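Local coordinates for protein endoglucanase (Ruminococcus champanellensis, PDB 6WQV) that probably hydrolyses internal beta-1,4 linkages of cellulose and related plant polysaccharides as a broad-specificity family 5 endoglucanase, and binds cellotriose, at residues M11-A16 and A233-V238; S134-L139 and I185-Q190. One frame throughout, in Å; residues are numbered along the deposited sequence.

Overall arrangement
In this eight-stranded parallel beta/alpha barrel, contact 1 lies at the N-terminal end of barrel strand 236-241, whereas contact 2 joins two helices of the outer layer. Their centres are about 17 and 18 Å from the centre of the chain and about 22 Å from each other. Contact 1 sets the loop before helix 16-22 against that strand and is partly buried; it relies on a charged pair and on backbone carbonyl oxygens. Contact 2, between helices 129-149 and 179-197, is buried and rests mainly on one tyrosine ring with an amide-hydroxyl bond beside it. They hold different elements, although helix 179-197 also touches K235 and L236 of contact 1. Along the chain, contact 2 is nested within the loop that contact 1 closes.

Contact 1 of 2, residues M11-A16 and A233-V238; sequences MRDLTA and ANKLIV
D13 reaches K235 through one carboxylate oxygen: OD1 lies 2.7 Å from K235 NZ, a salt bridge met nearly along the C-O axis of that oxygen. CG anti to the backbone N (chi1 -171°) extends the carboxylate from the loop and brings OD1 nearer the lysine. The two side chains cross at about a right angle. The next residue, L14, offers its backbone instead of its side chain. Its O takes a second bond from K235 NZ, also 2.7 Å, with the ammonium above the carbonyl plane, and I205 O accepts a third from the same nitrogen. Three oxygens thus grip the buried lysine's end, although its CB starts away from the loop; a bend at chi2 (-73°) brings the chain back.

The loop here leads into helix 16-22, and residues 233-235 lead into strand 236-241, the sixth of the eight parallel barrel strands, so the contact fastens the N-terminal lead-in against the start of that strand. T15 is the N-cap, and its side chain lies alongside that of N234, the two pointing the same way with CB atoms 4.1 Å apart. A16, in the first turn, gives its backbone N to N234 O at 2.8 Å, the N-H...O angle being 160°. Its methyl points at the strand, where A16 CB meets I237 CG1 at 3.6 Å.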
# COMPACT_ATOMS: atom_id res chain seq x y z
N MET A 11 23.18 6.20 3.02
CA MET A 11 21.93 5.84 3.66
C MET A 11 22.03 6.00 5.16
O MET A 11 23.00 5.55 5.78
CB MET A 11 21.58 4.39 3.34
CG MET A 11 20.26 3.95 3.88
SD MET A 11 19.99 2.27 3.32
CE MET A 11 18.44 1.92 4.14
N ARG A 12 21.01 6.62 5.75
CA ARG A 12 20.91 6.71 7.19
C ARG A 12 20.36 5.38 7.71
O ARG A 12 19.46 4.80 7.11
CB ARG A 12 19.94 7.82 7.59
CG ARG A 12 20.43 9.23 7.27
CD ARG A 12 19.43 10.27 7.78
NE ARG A 12 18.18 10.21 7.03
CZ ARG A 12 16.99 10.59 7.49
NH1 ARG A 12 16.86 11.06 8.73
NH2 ARG A 12 15.93 10.48 6.71
N ASP A 13 20.93 4.91 8.80
CA ASP A 13 20.51 3.67 9.45
C ASP A 13 19.54 4.09 10.55
O ASP A 13 19.96 4.46 11.65
CB ASP A 13 21.72 2.95 10.02
CG ASP A 13 21.39 1.56 10.51
OD1 ASP A 13 20.21 1.16 10.50
OD2 ASP A 13 22.35 0.87 10.91
N LEU A 14 18.25 4.04 10.24
CA LEU A 14 17.21 4.43 11.18
C LEU A 14 16.27 3.27 11.45
O LEU A 14 16.05 2.41 10.59
CB LEU A 14 16.36 5.55 10.59
CG LEU A 14 17.08 6.84 10.23
CD1 LEU A 14 16.08 7.78 9.58
CD2 LEU A 14 17.71 7.46 11.44
N THR A 15 15.70 3.25 12.65
CA THR A 15 14.70 2.23 12.93
C THR A 15 13.39 2.56 12.21
O THR A 15 13.14 3.68 11.75
CB THR A 15 14.40 2.15 14.42
OG1 THR A 15 13.73 3.35 14.83
CG2 THR A 15 15.67 1.99 15.22
N ALA A 16 12.51 1.55 12.16
CA ALA A 16 11.21 1.77 11.54
C ALA A 16 10.44 2.87 12.25
O ALA A 16 9.80 3.71 11.59
CB ALA A 16 10.40 0.47 11.56
N ALA A 233 17.68 -5.49 13.54
CA ALA A 233 16.64 -5.14 14.49
C ALA A 233 15.82 -3.95 14.02
O ALA A 233 16.34 -3.01 13.41
CB ALA A 233 17.25 -4.83 15.85
N ASN A 234 14.51 -4.01 14.30
CA ASN A 234 13.64 -2.83 14.26
C ASN A 234 13.53 -2.21 12.88
O ASN A 234 13.56 -0.98 12.73
CB ASN A 234 14.11 -1.80 15.28
CG ASN A 234 14.03 -2.30 16.70
OD1 ASN A 234 12.98 -2.80 17.11
ND2 ASN A 234 15.13 -2.22 17.44
N LYS A 235 13.34 -3.04 11.85
CA LYS A 235 13.22 -2.55 10.49
C LYS A 235 11.91 -2.94 9.80
O LYS A 235 11.75 -2.66 8.61
CB LYS A 235 14.40 -3.03 9.63
CG LYS A 235 15.77 -2.54 10.06
CD LYS A 235 15.99 -1.07 9.76
CE LYS A 235 17.44 -0.68 10.02
NZ LYS A 235 17.76 0.65 9.46
N LEU A 236 10.97 -3.57 10.51
CA LEU A 236 9.75 -4.07 9.90
C LEU A 236 8.53 -3.28 10.37
O LEU A 236 8.42 -2.93 11.55
CB LEU A 236 9.54 -5.56 10.21
CG LEU A 236 10.66 -6.48 9.74
CD1 LEU A 236 10.32 -7.94 10.07
CD2 LEU A 236 10.96 -6.33 8.26
N ILE A 237 7.61 -3.05 9.43
CA ILE A 237 6.39 -2.30 9.65
C ILE A 237 5.21 -3.11 9.13
O ILE A 237 5.28 -3.66 8.02
CB ILE A 237 6.45 -0.96 8.90
CG1 ILE A 237 7.67 -0.14 9.31
CG2 ILE A 237 5.16 -0.16 9.09
CD1 ILE A 237 8.05 0.92 8.28
N VAL A 238 4.13 -3.15 9.89
CA VAL A 238 2.90 -3.80 9.43
C VAL A 238 2.04 -2.78 8.69
O VAL A 238 1.89 -1.63 9.14
CB VAL A 238 2.14 -4.43 10.60
CG1 VAL A 238 0.77 -4.94 10.14
CG2 VAL A 238 2.96 -5.56 11.22

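Contact 2 of 2, residues S134-L139 and I185-Q190; sequences SVNARL and INSYNQ
Y188 lays its ring against V135 and its CB against L139, so this one residue of helix 179-197 spans a full turn of helix 129-149. Starting at the root, Y188 CB is 3.6 Å from L139 CD1, and CG meets the same methyl slightly farther off, the methyl coming at the ring obliquely. CG is anti to the carbonyl carbon, a turn that carries the ring across to the neighbouring helix. On one side CD1 meets N136 OD1 at 3.3 Å, near the ring plane and at its edge, with the amide plane turned 85° from that of the ring. Farther out, V135 CG1 sits over one face, offset toward CZ, its closest ring atom; it stands 3.5 Å from the ring centroid and 23° off the normal, a CH-pi contact. At the tip OH touches V135 CB and CG2, and its hydrogen bond goes to I126 O outside the two segments.

The segment axes approach to 9.8 Å and run 23° apart in the same general direction, as expected of successive outer helices in a beta/alpha barrel. Next to the ring, N136 ND2 donates to S187 OG at 3.0 Å, with the hydroxyl near the amide plane, while N136 OD1 is bonded to T191 OG1, which it shares with S187 O. Were Y188 replaced by an alanine, V135 would probably face a gap and I126 O lose this hydroxyl partner, while L139 would lose only its contact with CG. Two hydroxyls of helix 179-197 hold the N136 amide at both its ends, which would probably limit its rotation, and these polar bonds flank an apolar contact built on a ring whose hydroxyl is satisfied elsewhere.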
# COMPACT_ATOMS: atom_id res chain seq x y z
N SER A 134 5.15 -23.28 -4.53
CA SER A 134 5.20 -22.57 -5.81
C SER A 134 5.18 -21.07 -5.59
O SER A 134 5.94 -20.33 -6.23
CB SER A 134 4.00 -23.00 -6.66
OG SER A 134 3.91 -22.28 -7.88
N VAL A 135 4.32 -20.60 -4.69
CA VAL A 135 4.21 -19.16 -4.46
C VAL A 135 5.48 -18.62 -3.82
O VAL A 135 5.98 -17.55 -4.21
CB VAL A 135 2.96 -18.86 -3.61
CG1 VAL A 135 2.93 -17.40 -3.23
CG2 VAL A 135 1.71 -19.26 -4.36
N ASN A 136 6.04 -19.34 -2.84
CA ASN A 136 7.28 -18.88 -2.23
C ASN A 136 8.40 -18.78 -3.26
O ASN A 136 9.20 -17.84 -3.23
CB ASN A 136 7.67 -19.79 -1.07
CG ASN A 136 7.07 -19.36 0.25
OD1 ASN A 136 6.96 -18.16 0.53
ND2 ASN A 136 6.69 -20.32 1.07
N ALA A 137 8.46 -19.74 -4.19
CA ALA A 137 9.48 -19.67 -5.24
C ALA A 137 9.28 -18.45 -6.13
O ALA A 137 10.26 -17.77 -6.49
CB ALA A 137 9.46 -20.95 -6.07
N ARG A 138 8.04 -18.16 -6.52
CA ARG A 138 7.78 -17.01 -7.38
C ARG A 138 8.03 -15.71 -6.64
O ARG A 138 8.62 -14.77 -7.20
CB ARG A 138 6.35 -17.08 -7.91
CG ARG A 138 5.96 -15.93 -8.81
CD ARG A 138 4.76 -16.25 -9.67
NE ARG A 138 4.35 -15.08 -10.45
CZ ARG A 138 3.56 -15.13 -11.52
NH1 ARG A 138 3.09 -16.29 -11.95
NH2 ARG A 138 3.24 -14.02 -12.17
N LEU A 139 7.61 -15.63 -5.38
CA LEU A 139 7.89 -14.45 -4.57
C LEU A 139 9.38 -14.17 -4.51
O LEU A 139 9.83 -13.03 -4.65
CB LEU A 139 7.37 -14.67 -3.16
CG LEU A 139 5.93 -14.28 -2.86
CD1 LEU A 139 5.56 -14.78 -1.48
CD2 LEU A 139 5.77 -12.77 -2.96
N ILE A 185 0.36 -17.14 4.83
CA ILE A 185 0.79 -15.75 4.63
C ILE A 185 2.01 -15.41 5.48
O ILE A 185 2.90 -14.67 5.03
CB ILE A 185 -0.41 -14.80 4.84
CG1 ILE A 185 -1.36 -14.93 3.64
CG2 ILE A 185 0.06 -13.37 5.07
CD1 ILE A 185 -2.74 -14.37 3.87
N ASN A 186 2.11 -15.98 6.69
CA ASN A 186 3.31 -15.76 7.49
C ASN A 186 4.55 -16.28 6.77
O ASN A 186 5.62 -15.67 6.84
CB ASN A 186 3.19 -16.40 8.87
CG ASN A 186 2.14 -15.73 9.73
OD1 ASN A 186 1.88 -14.53 9.61
ND2 ASN A 186 1.51 -16.51 10.61
N SER A 187 4.43 -17.43 6.09
CA SER A 187 5.54 -17.95 5.30
C SER A 187 5.91 -17.00 4.16
O SER A 187 7.10 -16.76 3.90
CB SER A 187 5.18 -19.33 4.74
OG SER A 187 6.22 -19.87 3.95
N TYR A 188 4.90 -16.47 3.47
CA TYR A 188 5.17 -15.57 2.35
C TYR A 188 5.87 -14.30 2.82
O TYR A 188 6.82 -13.83 2.17
CB TYR A 188 3.86 -15.22 1.64
CG TYR A 188 3.14 -16.37 0.94
CD1 TYR A 188 3.76 -17.58 0.69
CD2 TYR A 188 1.81 -16.22 0.53
CE1 TYR A 188 3.08 -18.62 0.04
CE2 TYR A 188 1.14 -17.25 -0.12
CZ TYR A 188 1.78 -18.45 -0.36
OH TYR A 188 1.12 -19.48 -0.99
N ASN A 189 5.43 -13.72 3.94
CA ASN A 189 6.11 -12.54 4.46
C ASN A 189 7.55 -12.86 4.86
O ASN A 189 8.46 -12.05 4.64
CB ASN A 189 5.35 -11.94 5.64
CG ASN A 189 4.18 -11.08 5.22
OD1 ASN A 189 4.21 -10.47 4.16
ND2 ASN A 189 3.15 -11.03 6.06
N GLN A 190 7.76 -14.04 5.46
CA GLN A 190 9.11 -14.44 5.85
C GLN A 190 10.01 -14.59 4.62
O GLN A 190 11.17 -14.15 4.62
CB GLN A 190 9.07 -15.74 6.65
CG GLN A 190 10.43 -16.16 7.16
CD GLN A 190 10.98 -15.21 8.21
OE1 GLN A 190 10.50 -15.18 9.34
NE2 GLN A 190 11.98 -14.42 7.83